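Side-chain contacts in fibrillarin-like rRNA/tRNA 2'-O-methyltransferase (Aeropyrum pernix, PDB 4DF3), which probably methylates ribose 2'-hydroxyl groups of rRNA and tRNA at sites chosen by a guide RNA, using S-adenosylmethionine as the methyl donor: residues S60-A65 against G150-V155; S93-I98 against G103-V108; Y17-E22 against R43-N48. The protein carries 2 engineered substitutions. All coordinates share one frame; numbering follows the deposited sequence.

Contact 1 (S60-A65 against G150-V155). With SAM (S-adenosylmethionine), chain C.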
loop_
_atom_site.group_PDB
_atom_site.type_symbol
_atom_site.label_atom_id
_atom_site.label_comp_id
_atom_site.label_asym_id
_atom_site.label_seq_id
_atom_site.Cartn_x
_atom_site.Cartn_y
_atom_site.Cartn_z
ATOM N N SER A 60 -3.448 3.503 7.470
ATOM C CA SER A 60 -2.972 2.886 6.204
ATOM C C SER A 60 -3.841 1.769 5.761
ATOM O O SER A 60 -3.961 0.693 6.475
ATOM C CB SER A 60 -1.521 2.368 6.405
ATOM O OG SER A 60 -1.082 1.567 5.273
ATOM N N LYS A 61 -4.392 1.935 4.549
ATOM C CA LYS A 61 -5.343 0.904 4.100
ATOM C C LYS A 61 -4.751 -0.488 3.880
ATOM O O LYS A 61 -5.451 -1.543 4.075
ATOM C CB LYS A 61 -6.062 1.391 2.845
ATOM C CG LYS A 61 -7.074 2.549 3.111
ATOM C CD LYS A 61 -7.738 2.903 1.770
ATOM C CE LYS A 61 -8.379 4.303 1.700
ATOM N NZ LYS A 61 -7.354 5.383 1.541
ATOM N N LEU A 62 -3.462 -0.529 3.512
ATOM C CA LEU A 62 -2.841 -1.866 3.324
ATOM C C LEU A 62 -2.659 -2.625 4.606
ATOM O O LEU A 62 -2.869 -3.854 4.671
ATOM C CB LEU A 62 -1.454 -1.718 2.624
ATOM C CG LEU A 62 -0.612 -3.008 2.355
ATOM C CD1 LEU A 62 -1.547 -4.035 1.682
ATOM C CD2 LEU A 62 0.648 -2.601 1.516
ATOM N N ALA A 63 -2.259 -1.931 5.685
ATOM C CA ALA A 63 -2.148 -2.559 6.999
ATOM C C ALA A 63 -3.561 -2.993 7.406
ATOM O O ALA A 63 -3.728 -4.094 7.920
ATOM C CB ALA A 63 -1.659 -1.505 8.046
ATOM N N ALA A 64 -4.569 -2.115 7.193
ATOM C CA ALA A 64 -5.976 -2.552 7.454
ATOM C C ALA A 64 -6.363 -3.834 6.712
ATOM O O ALA A 64 -6.989 -4.793 7.298
ATOM C CB ALA A 64 -6.973 -1.389 7.168
ATOM N N ALA A 65 -5.929 -3.944 5.452
ATOM C CA ALA A 65 -6.327 -5.116 4.674
ATOM C C ALA A 65 -5.711 -6.386 5.266
ATOM O O ALA A 65 -6.386 -7.456 5.314
ATOM C CB ALA A 65 -5.977 -4.971 3.221
ATOM N N GLY A 150 4.396 -4.993 -8.940
ATOM C CA GLY A 150 3.057 -4.783 -8.356
ATOM C C GLY A 150 2.572 -3.349 -8.644
ATOM O O GLY A 150 3.385 -2.429 -8.934
ATOM N N LEU A 151 1.283 -3.194 -8.555
ATOM C CA LEU A 151 0.604 -1.898 -8.808
ATOM C C LEU A 151 -0.355 -1.735 -7.642
ATOM O O LEU A 151 -1.169 -2.569 -7.373
ATOM C CB LEU A 151 -0.126 -1.934 -10.147
ATOM C CG LEU A 151 -0.760 -0.617 -10.597
ATOM C CD1 LEU A 151 -1.251 -0.845 -12.035
ATOM C CD2 LEU A 151 -1.892 -0.119 -9.722
ATOM N N TYR A 152 -0.195 -0.619 -6.906
ATOM C CA TYR A 152 -1.027 -0.339 -5.790
ATOM C C TYR A 152 -1.749 0.986 -6.114
ATOM O O TYR A 152 -1.100 1.975 -6.505
ATOM C CB TYR A 152 -0.124 -0.118 -4.561
ATOM C CG TYR A 152 -0.947 0.111 -3.283
ATOM C CD1 TYR A 152 -1.309 -0.959 -2.459
ATOM C CD2 TYR A 152 -1.350 1.430 -2.910
ATOM C CE1 TYR A 152 -2.066 -0.713 -1.276
ATOM C CE2 TYR A 152 -2.124 1.676 -1.709
ATOM C CZ TYR A 152 -2.473 0.553 -0.937
ATOM O OH TYR A 152 -3.163 0.760 0.231
ATOM N N ALA A 153 -3.071 1.003 -5.940
ATOM C CA ALA A 153 -3.865 2.164 -6.416
ATOM C C ALA A 153 -4.769 2.622 -5.312
ATOM O O ALA A 153 -5.570 1.841 -4.811
ATOM C CB ALA A 153 -4.667 1.822 -7.683
ATOM N N ASP A 154 -4.658 3.898 -4.961
ATOM C CA ASP A 154 -5.566 4.522 -4.013
ATOM C C ASP A 154 -5.724 5.990 -4.390
ATOM O O ASP A 154 -5.228 6.846 -3.683
ATOM C CB ASP A 154 -5.010 4.390 -2.586
ATOM C CG ASP A 154 -6.009 4.882 -1.502
ATOM O OD1 ASP A 154 -5.581 5.015 -0.331
ATOM O OD2 ASP A 154 -7.192 5.195 -1.831
ATOM N N VAL A 155 -6.329 6.276 -5.538
ATOM C CA VAL A 155 -6.429 7.727 -5.951
ATOM C C VAL A 155 -7.734 8.438 -5.507
ATOM O O VAL A 155 -7.872 9.691 -5.669
ATOM C CB VAL A 155 -6.197 7.957 -7.430
ATOM C CG1 VAL A 155 -4.705 7.586 -7.792
ATOM C CG2 VAL A 155 -7.255 7.191 -8.302
HETATM N N SAM C . -2.351 5.963 -0.620
HETATM C CA SAM C . -2.221 7.008 0.436
HETATM C C SAM C . -1.875 6.284 1.739
HETATM O O SAM C . -2.301 5.132 1.964
HETATM O OXT SAM C . -1.166 6.843 2.570
HETATM C CB SAM C . -3.541 7.828 0.643
HETATM C CG SAM C . -3.944 8.316 -0.738
HETATM S SD SAM C . -5.093 9.720 -0.786
HETATM C CE SAM C . -6.522 8.669 -0.423
HETATM C "C5'" SAM C . -5.330 9.928 -2.590
HETATM C "C4'" SAM C . -4.250 10.785 -3.256
HETATM O "O4'" SAM C . -4.238 10.651 -4.676
HETATM C "C3'" SAM C . -4.329 12.288 -3.026
HETATM O "O3'" SAM C . -3.074 12.641 -2.435
HETATM C "C2'" SAM C . -4.646 12.931 -4.385
HETATM O "O2'" SAM C . -3.997 14.171 -4.559
HETATM C "C1'" SAM C . -4.088 11.906 -5.363
HETATM N N9 SAM C . -4.832 11.783 -6.632
HETATM C C8 SAM C . -6.204 11.864 -6.896
HETATM N N7 SAM C . -6.395 11.678 -8.260
HETATM C C5 SAM C . -5.202 11.495 -8.843
HETATM C C6 SAM C . -4.838 11.244 -10.156
HETATM N N6 SAM C . -5.730 11.167 -11.218
HETATM N N1 SAM C . -3.468 11.075 -10.298
HETATM C C2 SAM C . -2.464 11.135 -9.349
HETATM N N3 SAM C . -2.860 11.380 -8.045
HETATM C C4 SAM C . -4.190 11.576 -7.841
#
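Lys61 and Asp154 meet in a short salt bridge beside the methyl donor, with Lys61 NZ 2.6 Å from Asp154 OD1. The lysine chain runs extended from CB and bends only at its last torsion (chi4 76°), which turns NZ onto the syn lone pair of OD1; the two side chains cross at about a right angle. OD1 is shared: the amino N of SAM makes a weak hydrogen bond to it at 3.4 Å. The methyl carbon CE of SAM lies near both partners, 3.9 Å from Lys61 NZ and 3.8 Å from Asp154 OD2. With an alanine here in place of Lys61, OD1 would probably keep the weak bond from SAM N but lose its ammonium mate, and the carboxylate would be less firmly fixed. One residue along the helix, Leu62 CB packs obliquely against Tyr152 CE1 at 4.1 Å, while SAM N lies at the edge of the same ring, near its plane. Strand 148-153 runs in the interior of the Rossmann-like sheet, between strands 80-84 and 176-183. Tyr152 touches Thr91 and Met95 of helix 90-99, and Met226 of strand 224-229 touches both Lys61 and Tyr152.

Contact 2 (S93-I98 against G103-V108)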
loop_
_atom_site.group_PDB
_atom_site.type_symbol
_atom_site.label_atom_id
_atom_site.label_comp_id
_atom_site.label_asym_id
_atom_site.label_seq_id
_atom_site.Cartn_x
_atom_site.Cartn_y
_atom_site.Cartn_z
ATOM N N SER A 93 5.667 4.469 2.881
ATOM C CA SER A 93 6.875 4.381 3.713
ATOM C C SER A 93 7.033 2.950 4.241
ATOM O O SER A 93 8.150 2.435 4.394
ATOM C CB SER A 93 6.837 5.378 4.918
ATOM O OG SER A 93 5.764 5.088 5.827
ATOM N N HIS A 94 5.916 2.329 4.601
ATOM C CA HIS A 94 5.989 0.932 4.994
ATOM C C HIS A 94 6.322 -0.005 3.840
ATOM O O HIS A 94 7.077 -1.012 4.070
ATOM C CB HIS A 94 4.684 0.498 5.732
ATOM C CG HIS A 94 4.485 1.243 7.027
ATOM N ND1 HIS A 94 5.122 0.910 8.210
ATOM C CD2 HIS A 94 3.727 2.328 7.292
ATOM C CE1 HIS A 94 4.781 1.790 9.142
ATOM N NE2 HIS A 94 3.916 2.645 8.614
ATOM N N MET A 95 5.826 0.276 2.646
ATOM C CA MET A 95 6.254 -0.539 1.475
ATOM C C MET A 95 7.780 -0.388 1.330
ATOM O O MET A 95 8.494 -1.382 1.124
ATOM C CB MET A 95 5.583 -0.094 0.196
ATOM C CG MET A 95 4.157 -0.426 0.193
ATOM S SD MET A 95 3.485 0.344 -1.292
ATOM C CE MET A 95 1.810 -0.262 -1.439
ATOM N N SER A 96 8.275 0.843 1.491
ATOM C CA SER A 96 9.724 1.142 1.370
ATOM C C SER A 96 10.515 0.326 2.411
ATOM O O SER A 96 11.534 -0.295 2.041
ATOM C CB SER A 96 9.978 2.677 1.510
ATOM O OG SER A 96 11.316 2.956 1.869
ATOM N N ASP A 97 10.012 0.261 3.675
ATOM C CA ASP A 97 10.658 -0.624 4.648
ATOM C C ASP A 97 10.781 -2.096 4.165
ATOM O O ASP A 97 11.818 -2.710 4.343
ATOM C CB ASP A 97 9.934 -0.598 5.999
ATOM C CG ASP A 97 10.108 0.718 6.741
ATOM O OD1 ASP A 97 11.083 1.491 6.470
ATOM O OD2 ASP A 97 9.277 0.986 7.662
ATOM N N ILE A 98 9.673 -2.653 3.662
ATOM C CA ILE A 98 9.603 -4.088 3.295
ATOM C C ILE A 98 10.458 -4.398 2.108
ATOM O O ILE A 98 11.234 -5.370 2.117
ATOM C CB ILE A 98 8.121 -4.483 3.033
ATOM C CG1 ILE A 98 7.382 -4.365 4.388
ATOM C CG2 ILE A 98 7.958 -5.921 2.530
ATOM C CD1 ILE A 98 5.843 -4.331 4.180
ATOM N N GLY A 103 14.571 -2.452 -3.767
ATOM C CA GLY A 103 13.261 -2.202 -4.339
ATOM C C GLY A 103 13.080 -0.741 -4.723
ATOM O O GLY A 103 13.924 0.097 -4.449
ATOM N N ARG A 104 11.959 -0.456 -5.357
ATOM C CA ARG A 104 11.605 0.910 -5.671
ATOM C C ARG A 104 10.096 1.062 -5.558
ATOM O O ARG A 104 9.311 0.198 -5.992
ATOM C CB ARG A 104 11.987 1.275 -7.090
ATOM C CG ARG A 104 13.434 1.271 -7.369
ATOM C CD ARG A 104 13.716 2.089 -8.620
ATOM N NE ARG A 104 15.153 2.283 -8.678
ATOM C CZ ARG A 104 15.830 2.670 -9.753
ATOM N NH1 ARG A 104 15.194 2.947 -10.888
ATOM N NH2 ARG A 104 17.147 2.819 -9.662
ATOM N N ILE A 105 9.674 2.196 -5.043
ATOM C CA ILE A 105 8.268 2.602 -5.244
ATOM C C ILE A 105 8.219 3.823 -6.136
ATOM O O ILE A 105 8.802 4.903 -5.787
ATOM C CB ILE A 105 7.670 3.056 -3.952
ATOM C CG1 ILE A 105 7.625 1.921 -2.995
ATOM C CG2 ILE A 105 6.209 3.557 -4.168
ATOM C CD1 ILE A 105 7.389 2.339 -1.715
ATOM N N TYR A 106 7.540 3.685 -7.267
ATOM C CA TYR A 106 7.350 4.814 -8.139
ATOM C C TYR A 106 6.036 5.415 -7.715
ATOM O O TYR A 106 4.953 4.773 -7.869
ATOM C CB TYR A 106 7.282 4.367 -9.591
ATOM C CG TYR A 106 8.574 3.795 -10.097
ATOM C CD1 TYR A 106 9.570 4.652 -10.669
ATOM C CD2 TYR A 106 8.753 2.407 -10.144
ATOM C CE1 TYR A 106 10.755 4.096 -11.206
ATOM C CE2 TYR A 106 9.936 1.868 -10.644
ATOM C CZ TYR A 106 10.922 2.735 -11.174
ATOM O OH TYR A 106 12.105 2.215 -11.715
ATOM N N GLY A 107 6.116 6.605 -7.119
ATOM C CA GLY A 107 4.924 7.166 -6.475
ATOM C C GLY A 107 4.321 8.277 -7.275
ATOM O O GLY A 107 4.851 9.369 -7.298
ATOM N N VAL A 108 3.177 8.004 -7.886
ATOM C CA VAL A 108 2.455 8.997 -8.701
ATOM C C VAL A 108 1.465 9.777 -7.855
ATOM O O VAL A 108 0.618 9.215 -7.190
ATOM C CB VAL A 108 1.735 8.291 -9.885
ATOM C CG1 VAL A 108 0.897 9.315 -10.771
ATOM C CG2 VAL A 108 2.701 7.457 -10.694
#
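Ser96 and Ile105 have the nearest CA atoms, 6.9 Å apart, where helix 90-99 passes strand 104-109. No hydrogen bond joins the two segments; a single isoleucine from the strand bridges the gap. Ile105 points toward the helix, and its chain is extended from CB through CG1 (chi2 166°), which carries CD1 out as the tip that touches. That methyl rests against the helix backbone and the roots of its side chains: it lies 3.6 Å from Met95 CB and equally close to Ser96 N, with Ser96 CB slightly farther at 4.1 Å. Met95 meets the strand chiefly through CB. Beyond CG its extended chain leads away from the strand, toward Tyr152 of strand 148-153. Ser96 likewise offers its CB here, while its hydroxyl is engaged by Asn127 OD1 and Arg125 NH1. The contact is thus purely apolar, buried on both sides. On the opposite side of the strand Arg104 and Tyr106 pair with each other: Arg104 NH1 donates to Tyr106 OH at 3.3 Å with an N-H...O angle of 159°, the hydroxyl sitting at the guanidinium edge, in its plane. Tyr106 OH is also bonded to Glu146 OE2, which gives the phenol a second anchor. Helix and strand are consecutive parts of the beta-alpha-beta crossover 80-84, 90-99, 104-109, and Ile105 packs in addition on Tyr83 of strand 80-84 and Ile128 of strand 128-132, the two strands that flank its own in the parallel part of the sheet.

Contact 3 (Y17-E22 against R43-N48); sequences YVVELE and RIFRYN
Phe45 packs on Val19 and Leu21 inside the curled antiparallel five-stranded sheet of the N-terminal part of the protein. Strands 16-21 and 44-47 are not neighbours in that sheet: strands 26-31 and 50-54 lie between them in the strand order, and even their closest CA atoms, those of Val19 and Phe45, are 8.8 Å apart. The contact is therefore made by side chains on the same face of the curled sheet, reaching over the strands between, with no hydrogen bond between the segments. From CB, which points toward strand 16-21, the ring of Phe45 leaves with CG anti to the carbonyl carbon (chi1 -46°), and this lays one face over Val19. The two side chains come from opposite directions. Along one side of the ring CD2 meets Val19 CG2 at 4.0 Å, and CE2, next in line, touches both methyls of the valine. CZ, the far end, keeps to Val19 CG1 at 4.1 Å. This methyl makes a CH-pi contact: it stands over the ring centre, 4.0 Å from the centroid and only 10° off the normal. On the other side of the ring CE1 meets Leu21 CD2 at 3.8 Å, the leucine approaching obliquely to the ring while its side chain crosses that of Phe45 at about a right angle. Val4 of strand 4-9 also touches Phe45, which brings the two outermost strands, 4-9 and 44-47, together; Tyr52 of the adjacent strand 50-54 touches it too. The other branch of Leu21 lies against Arg43, approaching its guanidinium obliquely; the arginine chain bends at chi3 (-53°), and its NH2 forms a salt bridge with Glu54 OE2. At this border of the core Leu21 CD1 lies 3.7 Å from Arg43 NH2.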
loop_
_atom_site.group_PDB
_atom_site.type_symbol
_atom_site.label_atom_id
_atom_site.label_comp_id
_atom_site.label_asym_id
_atom_site.label_seq_id
_atom_site.Cartn_x
_atom_site.Cartn_y
_atom_site.Cartn_z
ATOM N N TYR A 17 6.040 -7.352 11.387
ATOM C CA TYR A 17 6.406 -7.799 12.745
ATOM C C TYR A 17 5.257 -7.604 13.681
ATOM O O TYR A 17 4.556 -6.584 13.616
ATOM C CB TYR A 17 7.628 -6.989 13.267
ATOM C CG TYR A 17 8.869 -7.260 12.417
ATOM C CD1 TYR A 17 9.797 -8.257 12.820
ATOM C CD2 TYR A 17 9.095 -6.558 11.225
ATOM C CE1 TYR A 17 10.915 -8.571 12.049
ATOM C CE2 TYR A 17 10.238 -6.858 10.431
ATOM C CZ TYR A 17 11.119 -7.884 10.879
ATOM O OH TYR A 17 12.208 -8.185 10.153
ATOM N N VAL A 18 4.973 -8.654 14.431
ATOM C CA VAL A 18 3.924 -8.642 15.400
ATOM C C VAL A 18 4.538 -8.142 16.696
ATOM O O VAL A 18 5.638 -8.660 17.163
ATOM C CB VAL A 18 3.283 -10.052 15.577
ATOM C CG1 VAL A 18 2.359 -10.058 16.807
ATOM C CG2 VAL A 18 2.483 -10.443 14.277
ATOM N N VAL A 19 3.914 -7.100 17.232
ATOM C CA VAL A 19 4.462 -6.360 18.383
ATOM C C VAL A 19 3.463 -6.516 19.540
ATOM O O VAL A 19 2.303 -6.177 19.392
ATOM C CB VAL A 19 4.710 -4.843 18.051
ATOM C CG1 VAL A 19 5.145 -4.024 19.316
ATOM C CG2 VAL A 19 5.715 -4.680 16.920
ATOM N N GLU A 20 3.904 -7.001 20.711
ATOM C CA GLU A 20 3.003 -7.029 21.835
ATOM C C GLU A 20 3.347 -5.893 22.786
ATOM O O GLU A 20 4.502 -5.778 23.227
ATOM C CB GLU A 20 3.116 -8.364 22.580
ATOM C CG GLU A 20 2.325 -8.377 23.916
ATOM C CD GLU A 20 2.093 -9.788 24.433
ATOM O OE1 GLU A 20 2.460 -10.765 23.727
ATOM O OE2 GLU A 20 1.534 -9.891 25.529
ATOM N N LEU A 21 2.359 -5.079 23.140
ATOM C CA LEU A 21 2.610 -3.963 24.065
ATOM C C LEU A 21 2.441 -4.390 25.541
ATOM O O LEU A 21 2.112 -5.550 25.815
ATOM C CB LEU A 21 1.786 -2.723 23.711
ATOM C CG LEU A 21 1.707 -2.270 22.242
ATOM C CD1 LEU A 21 0.680 -1.160 22.070
ATOM C CD2 LEU A 21 3.053 -1.749 21.684
ATOM N N GLU A 22 2.750 -3.472 26.468
ATOM C CA GLU A 22 2.597 -3.712 27.929
ATOM C C GLU A 22 1.381 -4.565 28.365
ATOM O O GLU A 22 1.506 -5.481 29.202
ATOM C CB GLU A 22 2.544 -2.368 28.644
ATOM C CG GLU A 22 3.744 -1.414 28.353
ATOM C CD GLU A 22 3.819 -0.346 29.395
ATOM O OE1 GLU A 22 2.785 -0.168 30.077
ATOM O OE2 GLU A 22 4.887 0.305 29.577
ATOM N N ARG A 43 4.408 5.595 15.952
ATOM C CA ARG A 43 5.203 5.305 17.109
ATOM C C ARG A 43 6.324 4.394 16.651
ATOM O O ARG A 43 6.166 3.695 15.640
ATOM C CB ARG A 43 4.319 4.673 18.155
ATOM C CG ARG A 43 3.253 5.642 18.563
ATOM C CD ARG A 43 2.453 5.158 19.669
ATOM N NE ARG A 43 1.901 3.833 19.404
ATOM C CZ ARG A 43 1.335 3.084 20.342
ATOM N NH1 ARG A 43 1.286 3.499 21.608
ATOM N NH2 ARG A 43 0.840 1.907 20.022
ATOM N N ILE A 44 7.436 4.423 17.402
ATOM C CA ILE A 44 8.679 3.704 17.089
ATOM C C ILE A 44 9.011 2.834 18.301
ATOM O O ILE A 44 8.801 3.246 19.448
ATOM C CB ILE A 44 9.831 4.657 16.706
ATOM C CG1 ILE A 44 9.696 5.132 15.244
ATOM C CG2 ILE A 44 11.159 3.937 16.672
ATOM C CD1 ILE A 44 8.581 5.943 14.987
ATOM N N PHE A 45 9.475 1.621 18.012
ATOM C CA PHE A 45 9.807 0.624 19.003
ATOM C C PHE A 45 11.257 0.199 18.750
ATOM O O PHE A 45 11.675 0.161 17.614
ATOM C CB PHE A 45 8.947 -0.669 18.782
ATOM C CG PHE A 45 7.479 -0.431 18.548
ATOM C CD1 PHE A 45 6.695 0.143 19.536
ATOM C CD2 PHE A 45 6.852 -0.877 17.370
ATOM C CE1 PHE A 45 5.295 0.285 19.385
ATOM C CE2 PHE A 45 5.453 -0.699 17.158
ATOM C CZ PHE A 45 4.666 -0.115 18.133
ATOM N N ARG A 46 11.998 -0.170 19.813
ATOM C CA ARG A 46 13.292 -0.831 19.712
ATOM C C ARG A 46 13.250 -2.199 20.375
ATOM O O ARG A 46 12.724 -2.358 21.491
ATOM C CB ARG A 46 14.453 -0.018 20.359
ATOM C CG ARG A 46 14.848 1.212 19.554
ATOM C CD ARG A 46 16.053 2.003 20.205
ATOM N NE ARG A 46 17.220 1.146 20.463
ATOM C CZ ARG A 46 18.198 0.902 19.581
ATOM N NH1 ARG A 46 18.194 1.495 18.382
ATOM N NH2 ARG A 46 19.225 0.117 19.922
ATOM N N TYR A 47 13.776 -3.196 19.683
ATOM C CA TYR A 47 13.869 -4.572 20.195
ATOM C C TYR A 47 15.066 -5.240 19.591
ATOM O O TYR A 47 15.273 -5.159 18.355
ATOM C CB TYR A 47 12.602 -5.339 19.831
ATOM C CG TYR A 47 12.400 -6.604 20.638
ATOM C CD1 TYR A 47 11.891 -6.545 21.924
ATOM C CD2 TYR A 47 12.681 -7.849 20.080
ATOM C CE1 TYR A 47 11.690 -7.712 22.661
ATOM C CE2 TYR A 47 12.464 -8.999 20.774
ATOM C CZ TYR A 47 12.002 -8.910 22.095
ATOM O OH TYR A 47 11.792 -10.096 22.814
ATOM N N ASN A 48 15.883 -5.899 20.440
ATOM C CA ASN A 48 17.078 -6.648 19.982
ATOM C C ASN A 48 17.934 -5.714 19.154
ATOM O O ASN A 48 18.511 -6.094 18.162
ATOM C CB ASN A 48 16.730 -7.956 19.207
ATOM C CG ASN A 48 16.163 -9.086 20.131
ATOM O OD1 ASN A 48 15.503 -10.049 19.670
ATOM N ND2 ASN A 48 16.390 -8.953 21.404
#

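Contacts 1 and 2 meet directly through Met95, whose CE lies 3.3 Å from Tyr152 CG and 3.9 Å from Leu62 CD2; their centres are about 12 Å apart, and contact 2 is nested along the chain within the loop that contact 1 closes. Both reach the same seven-stranded sheet. Contact 1 lies in the SAM pocket itself, whereas contact 2 lies outside the pocket, the Met95 side chain being about 8 Å from SAM and about 4 Å from that of the SAM-binding Thr91. Contact 3 belongs to the separate antiparallel sheet, its centre about 23 Å from that of contact 1 and about 22 Å from that of contact 2, away from the ligand.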